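Transcription factor GAMBIF1 (Anopheles gambiae, PDB 1BVO) binds DNA through this Rel-family specificity domain and probably activates RNA polymerase II transcription as a Dorsal-like immune factor. Local coordinates at residues 7-13 against 28-33; 50-54 against 157-161; 70-76 against 99-105. One frame throughout, in Å; residues are numbered along the deposited sequence.

Contact 1 (7-13 against 28-33); sequences EQPHPKA and IPGVNT
The imidazole of His-10 meets Gly-30 edge-on, with Gly-30 O near the ring plane, while Pro-29 CG and Val-31 O approach it obliquely. With CG anti to the backbone N (chi1 -176°), the ring turns its ND1 side toward Gly-30 O and Val-31 O, and His-10 CB comes 3.5 Å from Gly-30 O. The other flat pair, the Glu-7 carboxylate and the Asn-32 amide, have planes 54° apart. Here the clear bond belongs to the backbone: Asn-32 N donates to Glu-7 OE2 at 2.8 Å, nearly straight at 169°. Glu-7 CG passes 3.8 Å from Gly-30 CA, where the absence of a side chain leaves room for the carboxylate arm. Two main-chain bonds flank the bridge between Pro-9 and Gly-30: His-10 N to Pro-29 O at 3.0 Å, and Val-31 N to Gln-8 O, the latter less securely placed. Apolar contacts complete the join, Pro-9 CB against Ile-28 CG2 at 3.7 Å and Ala-13 CB against the Pro-29 ring. The amide oxygen of Gln-8 is turned elsewhere, to Asp-169 N on strand 159-172. A type I beta turn, Gly-30 to Thr-33, thus receives a carboxylate beside a single bridge, closing a fourteen-residue loop between strands 2-7 and 42-46, consistent with the DNA-recognition loop of Rel homology domains.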
loop_
_atom_site.group_PDB
_atom_site.type_symbol
_atom_site.label_atom_id
_atom_site.label_comp_id
_atom_site.label_asym_id
_atom_site.label_seq_id
_atom_site.Cartn_x
_atom_site.Cartn_y
_atom_site.Cartn_z
ATOM N N GLU C 7 -8.385 -30.322 18.668
ATOM C CA GLU C 7 -7.035 -30.077 18.191
ATOM C C GLU C 7 -7.026 -28.613 17.884
ATOM O O GLU C 7 -7.857 -28.101 17.139
ATOM C CB GLU C 7 -6.604 -30.940 16.996
ATOM C CG GLU C 7 -5.379 -30.387 16.243
ATOM C CD GLU C 7 -4.118 -31.222 16.351
ATOM O OE1 GLU C 7 -4.085 -32.364 15.863
ATOM O OE2 GLU C 7 -3.121 -30.716 16.888
ATOM N N GLN C 8 -6.184 -27.939 18.643
ATOM C CA GLN C 8 -6.016 -26.515 18.579
ATOM C C GLN C 8 -5.118 -26.080 17.466
ATOM O O GLN C 8 -4.156 -26.765 17.102
ATOM C CB GLN C 8 -5.430 -26.030 19.893
ATOM C CG GLN C 8 -6.396 -26.096 21.024
ATOM C CD GLN C 8 -7.239 -24.860 21.124
ATOM O OE1 GLN C 8 -7.098 -23.921 20.326
ATOM N NE2 GLN C 8 -8.142 -24.846 22.098
ATOM N N PRO C 9 -5.408 -24.910 16.914
ATOM C CA PRO C 9 -4.590 -24.395 15.833
ATOM C C PRO C 9 -3.191 -24.124 16.331
ATOM O O PRO C 9 -2.978 -23.712 17.475
ATOM C CB PRO C 9 -5.309 -23.107 15.436
ATOM C CG PRO C 9 -6.053 -22.711 16.689
ATOM C CD PRO C 9 -6.555 -24.032 17.184
ATOM N N HIS C 10 -2.221 -24.496 15.511
ATOM C CA HIS C 10 -0.849 -24.236 15.851
ATOM C C HIS C 10 -0.788 -22.720 15.837
ATOM O O HIS C 10 -1.107 -22.085 14.826
ATOM C CB HIS C 10 0.098 -24.802 14.809
ATOM C CG HIS C 10 1.531 -24.639 15.181
ATOM N ND1 HIS C 10 2.326 -25.694 15.593
ATOM C CD2 HIS C 10 2.299 -23.536 15.284
ATOM C CE1 HIS C 10 3.515 -25.240 15.935
ATOM N NE2 HIS C 10 3.525 -23.926 15.756
ATOM N N PRO C 11 -0.288 -22.124 16.925
ATOM C CA PRO C 11 -0.145 -20.681 17.145
ATOM C C PRO C 11 0.880 -19.910 16.300
ATOM O O PRO C 11 0.867 -18.678 16.307
ATOM C CB PRO C 11 0.256 -20.629 18.608
ATOM C CG PRO C 11 1.182 -21.803 18.695
ATOM C CD PRO C 11 0.348 -22.872 18.027
ATOM N N LYS C 12 1.752 -20.609 15.583
ATOM C CA LYS C 12 2.814 -19.967 14.790
ATOM C C LYS C 12 3.225 -20.805 13.588
ATOM O O LYS C 12 4.413 -21.093 13.417
ATOM C CB LYS C 12 4.077 -19.823 15.645
ATOM C CG LYS C 12 4.176 -18.614 16.549
ATOM C CD LYS C 12 4.630 -17.394 15.781
ATOM C CE LYS C 12 5.299 -16.413 16.736
ATOM N NZ LYS C 12 5.173 -14.996 16.258
ATOM N N ALA C 13 2.284 -21.208 12.750
ATOM C CA ALA C 13 2.680 -22.038 11.628
ATOM C C ALA C 13 2.115 -21.657 10.283
ATOM O O ALA C 13 2.224 -22.418 9.321
ATOM C CB ALA C 13 2.372 -23.476 11.923
ATOM N N ILE C 28 -4.210 -23.928 8.157
ATOM C CA ILE C 28 -3.686 -23.825 9.513
ATOM C C ILE C 28 -3.466 -25.210 10.084
ATOM O O ILE C 28 -4.418 -25.958 10.286
ATOM C CB ILE C 28 -4.709 -23.133 10.416
ATOM C CG1 ILE C 28 -4.807 -21.658 10.083
ATOM C CG2 ILE C 28 -4.380 -23.347 11.875
ATOM C CD1 ILE C 28 -6.076 -21.066 10.604
ATOM N N PRO C 29 -2.209 -25.570 10.372
ATOM C CA PRO C 29 -1.990 -26.904 10.934
ATOM C C PRO C 29 -2.508 -26.946 12.368
ATOM O O PRO C 29 -2.924 -25.929 12.927
ATOM C CB PRO C 29 -0.468 -27.027 10.904
ATOM C CG PRO C 29 -0.019 -25.631 11.132
ATOM C CD PRO C 29 -0.933 -24.857 10.206
ATOM N N GLY C 30 -2.486 -28.130 12.955
ATOM C CA GLY C 30 -2.920 -28.294 14.327
ATOM C C GLY C 30 -1.685 -28.207 15.200
ATOM O O GLY C 30 -0.565 -28.250 14.676
ATOM N N VAL C 31 -1.860 -28.072 16.511
ATOM C CA VAL C 31 -0.722 -27.965 17.424
ATOM C C VAL C 31 0.235 -29.127 17.252
ATOM O O VAL C 31 1.460 -28.966 17.308
ATOM C CB VAL C 31 -1.124 -28.039 18.914
ATOM C CG1 VAL C 31 -0.476 -26.914 19.674
ATOM C CG2 VAL C 31 -2.617 -28.060 19.108
ATOM N N ASN C 32 -0.351 -30.298 17.052
ATOM C CA ASN C 32 0.389 -31.533 16.929
ATOM C C ASN C 32 0.836 -31.919 15.537
ATOM O O ASN C 32 1.360 -33.016 15.350
ATOM C CB ASN C 32 -0.437 -32.650 17.547
ATOM C CG ASN C 32 -0.923 -32.285 18.931
ATOM O OD1 ASN C 32 -0.130 -31.918 19.802
ATOM N ND2 ASN C 32 -2.230 -32.318 19.130
ATOM N N THR C 33 0.675 -31.020 14.568
ATOM C CA THR C 33 1.062 -31.334 13.193
ATOM C C THR C 33 2.467 -31.916 13.279
ATOM O O THR C 33 3.292 -31.451 14.082
ATOM C CB THR C 33 0.933 -30.101 12.223
ATOM O OG1 THR C 33 0.647 -30.564 10.896
ATOM C CG2 THR C 33 2.215 -29.260 12.185
#

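Contact 2 (50-54 against 157-161); sequences GRAVV and GRFTE
Val-53 lays its CG1 methyl squarely over the ring of Phe-159, 3.6 Å from the ring centroid and only 1° off the normal, a CH-pi contact over the middle of the face. Its second methyl, CG2, covers the root of the ring, 3.6 Å from Phe-159 CG. With CG1 anti to the carbonyl carbon (chi1 -62°), both branches of the valine are presented to the aromatic side chain, which runs crosswise to it. The rim of the ring has a different neighbour. Phe-159 CE2 lies 3.4 Å from Arg-51 CB, and the backbone N of Ala-52 also sits at this edge. Further out, the arginine chain bends at chi2 and chi3, bringing its guanidinium round so that Phe-159 CZ stands 3.6 Å above one face, displaced toward the rim. The two planes are 84° apart. Arg-51 NE forms a salt bridge with Glu-87 of strand 83-87, consistent with a guanidinium held in place beside the ring. Phe-159 itself also touches Phe-150 on strand 142-152, the strand that separates 52-59 from 159-172 in the sheet. No hydrogen bond crosses between 50-54 and 157-161; the ring joins two strands that are not sheet neighbours through dispersion and apolar packing, and its edge-on approach does not offer the pi face to the cation.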
loop_
_atom_site.group_PDB
_atom_site.type_symbol
_atom_site.label_atom_id
_atom_site.label_comp_id
_atom_site.label_asym_id
_atom_site.label_seq_id
_atom_site.Cartn_x
_atom_site.Cartn_y
_atom_site.Cartn_z
ATOM N N GLY C 50 -27.070 -35.320 15.948
ATOM C CA GLY C 50 -28.060 -34.900 14.992
ATOM C C GLY C 50 -27.406 -33.907 14.073
ATOM O O GLY C 50 -26.186 -33.805 14.023
ATOM N N ARG C 51 -28.224 -33.198 13.315
ATOM C CA ARG C 51 -27.760 -32.186 12.379
ATOM C C ARG C 51 -27.185 -31.028 13.171
ATOM O O ARG C 51 -27.750 -30.653 14.210
ATOM C CB ARG C 51 -28.930 -31.608 11.581
ATOM C CG ARG C 51 -29.814 -32.603 10.890
ATOM C CD ARG C 51 -29.212 -33.151 9.634
ATOM N NE ARG C 51 -28.903 -32.156 8.600
ATOM C CZ ARG C 51 -29.785 -31.403 7.944
ATOM N NH1 ARG C 51 -31.082 -31.476 8.226
ATOM N NH2 ARG C 51 -29.365 -30.677 6.902
ATOM N N ALA C 52 -26.113 -30.429 12.660
ATOM C CA ALA C 52 -25.514 -29.277 13.313
ATOM C C ALA C 52 -24.429 -28.669 12.467
ATOM O O ALA C 52 -23.503 -29.342 12.027
ATOM C CB ALA C 52 -24.968 -29.644 14.683
ATOM N N VAL C 53 -24.569 -27.377 12.233
ATOM C CA VAL C 53 -23.603 -26.664 11.437
ATOM C C VAL C 53 -22.675 -25.892 12.353
ATOM O O VAL C 53 -22.913 -25.792 13.568
ATOM C CB VAL C 53 -24.316 -25.734 10.451
ATOM C CG1 VAL C 53 -25.164 -26.564 9.506
ATOM C CG2 VAL C 53 -25.195 -24.743 11.206
ATOM N N VAL C 54 -21.581 -25.398 11.797
ATOM C CA VAL C 54 -20.633 -24.636 12.573
ATOM C C VAL C 54 -20.168 -23.449 11.759
ATOM O O VAL C 54 -19.961 -23.530 10.551
ATOM C CB VAL C 54 -19.425 -25.493 12.991
ATOM C CG1 VAL C 54 -18.493 -25.733 11.809
ATOM C CG2 VAL C 54 -18.675 -24.836 14.141
ATOM N N GLY C 157 -34.395 -28.484 9.104
ATOM C CA GLY C 157 -33.567 -27.832 8.100
ATOM C C GLY C 157 -33.057 -26.466 8.521
ATOM O O GLY C 157 -32.193 -25.882 7.858
ATOM N N ARG C 158 -33.592 -25.967 9.636
ATOM C CA ARG C 158 -33.220 -24.675 10.194
ATOM C C ARG C 158 -32.383 -24.896 11.454
ATOM O O ARG C 158 -32.891 -25.404 12.454
ATOM C CB ARG C 158 -34.483 -23.889 10.566
ATOM C CG ARG C 158 -35.389 -23.519 9.395
ATOM C CD ARG C 158 -34.855 -22.316 8.621
ATOM N NE ARG C 158 -35.544 -22.153 7.346
ATOM C CZ ARG C 158 -34.973 -21.715 6.227
ATOM N NH1 ARG C 158 -33.685 -21.378 6.207
ATOM N NH2 ARG C 158 -35.687 -21.657 5.110
ATOM N N PHE C 159 -31.091 -24.588 11.381
ATOM C CA PHE C 159 -30.188 -24.719 12.520
ATOM C C PHE C 159 -30.415 -23.509 13.384
ATOM O O PHE C 159 -29.900 -22.415 13.155
ATOM C CB PHE C 159 -28.760 -24.851 12.048
ATOM C CG PHE C 159 -28.578 -25.993 11.138
ATOM C CD1 PHE C 159 -28.913 -25.868 9.797
ATOM C CD2 PHE C 159 -28.247 -27.243 11.635
ATOM C CE1 PHE C 159 -28.924 -26.972 8.961
ATOM C CE2 PHE C 159 -28.251 -28.353 10.810
ATOM C CZ PHE C 159 -28.601 -28.221 9.468
ATOM N N THR C 160 -31.236 -23.754 14.384
ATOM C CA THR C 160 -31.722 -22.767 15.313
ATOM C C THR C 160 -31.106 -22.645 16.696
ATOM O O THR C 160 -30.881 -21.538 17.184
ATOM C CB THR C 160 -33.223 -23.030 15.417
ATOM O OG1 THR C 160 -33.884 -22.380 14.328
ATOM C CG2 THR C 160 -33.801 -22.609 16.745
ATOM N N GLU C 161 -30.868 -23.777 17.333
ATOM C CA GLU C 161 -30.330 -23.792 18.674
ATOM C C GLU C 161 -28.853 -23.544 18.688
ATOM O O GLU C 161 -28.071 -24.326 18.156
ATOM C CB GLU C 161 -30.663 -25.109 19.379
ATOM C CG GLU C 161 -32.155 -25.389 19.446
ATOM C CD GLU C 161 -32.959 -24.217 19.998
ATOM O OE1 GLU C 161 -32.390 -23.319 20.665
ATOM O OE2 GLU C 161 -34.184 -24.199 19.758
#

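Contact 3 (70-76 against 99-105); sequences PHNLVGK and NLGIQCV
Gln-103 N donates to Asn-72 O at 2.8 Å and Gly-101 N to Val-74 O at the same length; the return bonds, Asn-72 N to Gln-103 O and Val-74 N to Gly-101 O, complete two antiparallel hydrogen-bonded pairs. Between them lies the non-hydrogen-bonded pair Leu-73 and Ile-102. At one end Asn-99, its CG anti to the backbone N (chi1 -158°), carries OD1 to Lys-76, where it takes two donors, Lys-76 N at 2.9 Å and Lys-76 NZ at 3.1 Å, from opposite faces of the amide plane, although the lysine is poorly ordered. The same amide is held on its nitrogen side by Ser-27. At the other end the bond from His-71 NE2 to Val-105 O is weak, the acceptor lying at the edge of the ring and in its plane. Cys-104 CB sits over one face of that ring, displaced toward the rim, 3.4 Å from the centroid in a CH-pi contact. Leu-73 and Ile-102 run abreast off one face of the ribbon, Leu-73 CD2 3.5 Å from Ile-102 CG1; Leu-73 continues onto Val-56 and Cys-58 of strand 52-59. On the other face Gln-103 lies crosswise against Val-74 CG1. Beyond the strands, Pro-70 CB meets Val-105 CG2 at 3.8 Å, and both residues also touch helix 107-120. Backbone bonds thus set the register of this two-stranded ribbon, polar side chains add weaker or less certain links at its ends, and the leucine-isoleucine face joins it to the domain interior.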
loop_
_atom_site.group_PDB
_atom_site.type_symbol
_atom_site.label_atom_id
_atom_site.label_comp_id
_atom_site.label_asym_id
_atom_site.label_seq_id
_atom_site.Cartn_x
_atom_site.Cartn_y
_atom_site.Cartn_z
ATOM N N PRO C 70 -11.286 -8.236 12.129
ATOM C CA PRO C 70 -11.396 -7.916 10.694
ATOM C C PRO C 70 -10.981 -9.020 9.730
ATOM O O PRO C 70 -11.639 -9.243 8.713
ATOM C CB PRO C 70 -10.503 -6.678 10.543
ATOM C CG PRO C 70 -9.543 -6.804 11.698
ATOM C CD PRO C 70 -10.472 -7.219 12.816
ATOM N N HIS C 71 -9.894 -9.709 10.060
ATOM C CA HIS C 71 -9.393 -10.766 9.197
ATOM C C HIS C 71 -10.434 -11.780 8.703
ATOM O O HIS C 71 -11.354 -12.156 9.436
ATOM C CB HIS C 71 -8.177 -11.413 9.840
ATOM C CG HIS C 71 -7.000 -10.494 9.927
ATOM N ND1 HIS C 71 -5.841 -10.825 10.571
ATOM C CD2 HIS C 71 -6.808 -9.263 9.394
ATOM C CE1 HIS C 71 -4.954 -9.840 10.425
ATOM N NE2 HIS C 71 -5.523 -8.887 9.713
ATOM N N ASN C 72 -10.343 -12.110 7.415
ATOM C CA ASN C 72 -11.269 -13.046 6.789
ATOM C C ASN C 72 -10.678 -14.439 6.761
ATOM O O ASN C 72 -9.449 -14.605 6.657
ATOM C CB ASN C 72 -11.569 -12.621 5.352
ATOM C CG ASN C 72 -12.083 -11.211 5.254
ATOM O OD1 ASN C 72 -12.971 -10.792 6.010
ATOM N ND2 ASN C 72 -11.508 -10.451 4.338
ATOM N N LEU C 73 -11.546 -15.434 6.882
ATOM C CA LEU C 73 -11.119 -16.812 6.809
ATOM C C LEU C 73 -11.504 -17.280 5.429
ATOM O O LEU C 73 -12.634 -17.069 4.995
ATOM C CB LEU C 73 -11.842 -17.668 7.828
ATOM C CG LEU C 73 -11.293 -17.590 9.242
ATOM C CD1 LEU C 73 -12.025 -18.585 10.134
ATOM C CD2 LEU C 73 -9.812 -17.904 9.224
ATOM N N VAL C 74 -10.546 -17.815 4.697
ATOM C CA VAL C 74 -10.843 -18.300 3.370
ATOM C C VAL C 74 -10.513 -19.780 3.392
ATOM O O VAL C 74 -9.729 -20.230 4.227
ATOM C CB VAL C 74 -10.037 -17.520 2.313
ATOM C CG1 VAL C 74 -10.443 -16.048 2.346
ATOM C CG2 VAL C 74 -8.557 -17.662 2.559
ATOM N N GLY C 75 -11.129 -20.546 2.506
ATOM C CA GLY C 75 -10.878 -21.975 2.485
ATOM C C GLY C 75 -11.757 -22.659 1.455
ATOM O O GLY C 75 -12.943 -22.330 1.326
ATOM N N LYS C 76 -11.184 -23.621 0.740
ATOM C CA LYS C 76 -11.898 -24.362 -0.299
ATOM C C LYS C 76 -13.249 -24.796 0.245
ATOM O O LYS C 76 -14.235 -24.822 -0.492
ATOM C CB LYS C 76 -11.095 -25.611 -0.701
ATOM C CG LYS C 76 -11.048 -25.940 -2.186
ATOM C CD LYS C 76 -9.605 -25.892 -2.703
ATOM C CE LYS C 76 -8.719 -26.935 -2.006
ATOM N NZ LYS C 76 -7.415 -26.387 -1.449
ATOM N N ASN C 99 -8.813 -27.185 5.528
ATOM C CA ASN C 99 -8.537 -26.063 4.623
ATOM C C ASN C 99 -9.186 -24.816 5.214
ATOM O O ASN C 99 -10.346 -24.509 4.930
ATOM C CB ASN C 99 -9.019 -26.320 3.183
ATOM C CG ASN C 99 -8.285 -25.433 2.141
ATOM O OD1 ASN C 99 -8.803 -25.184 1.049
ATOM N ND2 ASN C 99 -7.079 -24.999 2.459
ATOM N N LEU C 100 -8.461 -24.202 6.147
ATOM C CA LEU C 100 -8.877 -22.987 6.847
ATOM C C LEU C 100 -7.665 -22.053 6.812
ATOM O O LEU C 100 -6.619 -22.340 7.423
ATOM C CB LEU C 100 -9.245 -23.306 8.307
ATOM C CG LEU C 100 -10.268 -22.441 9.066
ATOM C CD1 LEU C 100 -11.613 -22.499 8.369
ATOM C CD2 LEU C 100 -10.381 -22.968 10.480
ATOM N N GLY C 101 -7.781 -20.973 6.050
ATOM C CA GLY C 101 -6.689 -20.027 5.928
ATOM C C GLY C 101 -7.084 -18.652 6.433
ATOM O O GLY C 101 -8.272 -18.312 6.483
ATOM N N ILE C 102 -6.080 -17.838 6.748
ATOM C CA ILE C 102 -6.353 -16.519 7.280
ATOM C C ILE C 102 -5.852 -15.458 6.331
ATOM O O ILE C 102 -4.667 -15.424 5.976
ATOM C CB ILE C 102 -5.755 -16.395 8.687
ATOM C CG1 ILE C 102 -6.368 -17.477 9.564
ATOM C CG2 ILE C 102 -6.056 -15.036 9.290
ATOM C CD1 ILE C 102 -5.676 -17.660 10.864
ATOM N N GLN C 103 -6.797 -14.677 5.827
ATOM C CA GLN C 103 -6.497 -13.595 4.908
ATOM C C GLN C 103 -6.604 -12.311 5.700
ATOM O O GLN C 103 -7.686 -11.900 6.135
ATOM C CB GLN C 103 -7.473 -13.583 3.742
ATOM C CG GLN C 103 -6.969 -12.835 2.527
ATOM C CD GLN C 103 -7.660 -13.278 1.255
ATOM O OE1 GLN C 103 -8.707 -12.734 0.887
ATOM N NE2 GLN C 103 -7.086 -14.281 0.577
ATOM N N CYS C 104 -5.461 -11.687 5.911
ATOM C CA CYS C 104 -5.402 -10.479 6.692
ATOM C C CYS C 104 -5.765 -9.208 5.972
ATOM O O CYS C 104 -5.242 -8.887 4.906
ATOM C CB CYS C 104 -4.018 -10.312 7.286
ATOM S SG CYS C 104 -2.780 -10.328 6.019
ATOM N N VAL C 105 -6.663 -8.472 6.602
ATOM C CA VAL C 105 -7.067 -7.192 6.089
ATOM C C VAL C 105 -5.976 -6.274 6.583
ATOM O O VAL C 105 -5.477 -6.451 7.694
ATOM C CB VAL C 105 -8.323 -6.690 6.756
ATOM C CG1 VAL C 105 -9.029 -5.748 5.840
ATOM C CG2 VAL C 105 -9.216 -7.830 7.174
HETATM O O HOH W 1 -3.336 -7.087 8.670
#

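From the N terminus, strand 2-7 runs into contact 1, which closes a short loop of fourteen residues, none of them helix or strand, before the chain enters strand 42-46. Contact 2 opens later and spans 102 residues, joining strands 52-59 and 159-172 of the five-stranded sheet. Within that span contact 3 pairs 70-76 with 99-105 as a two-stranded ribbon, so it nests inside contact 2, whereas contact 1 precedes both in series. The ribbon meets the segments of contact 1 directly: Ile-28 N lies 3.0 Å from Leu-100 O, probably a hydrogen bond, and Ile-28 and Ile-102 pack together. Contact 2 stands apart, across the chain's centre from contact 3.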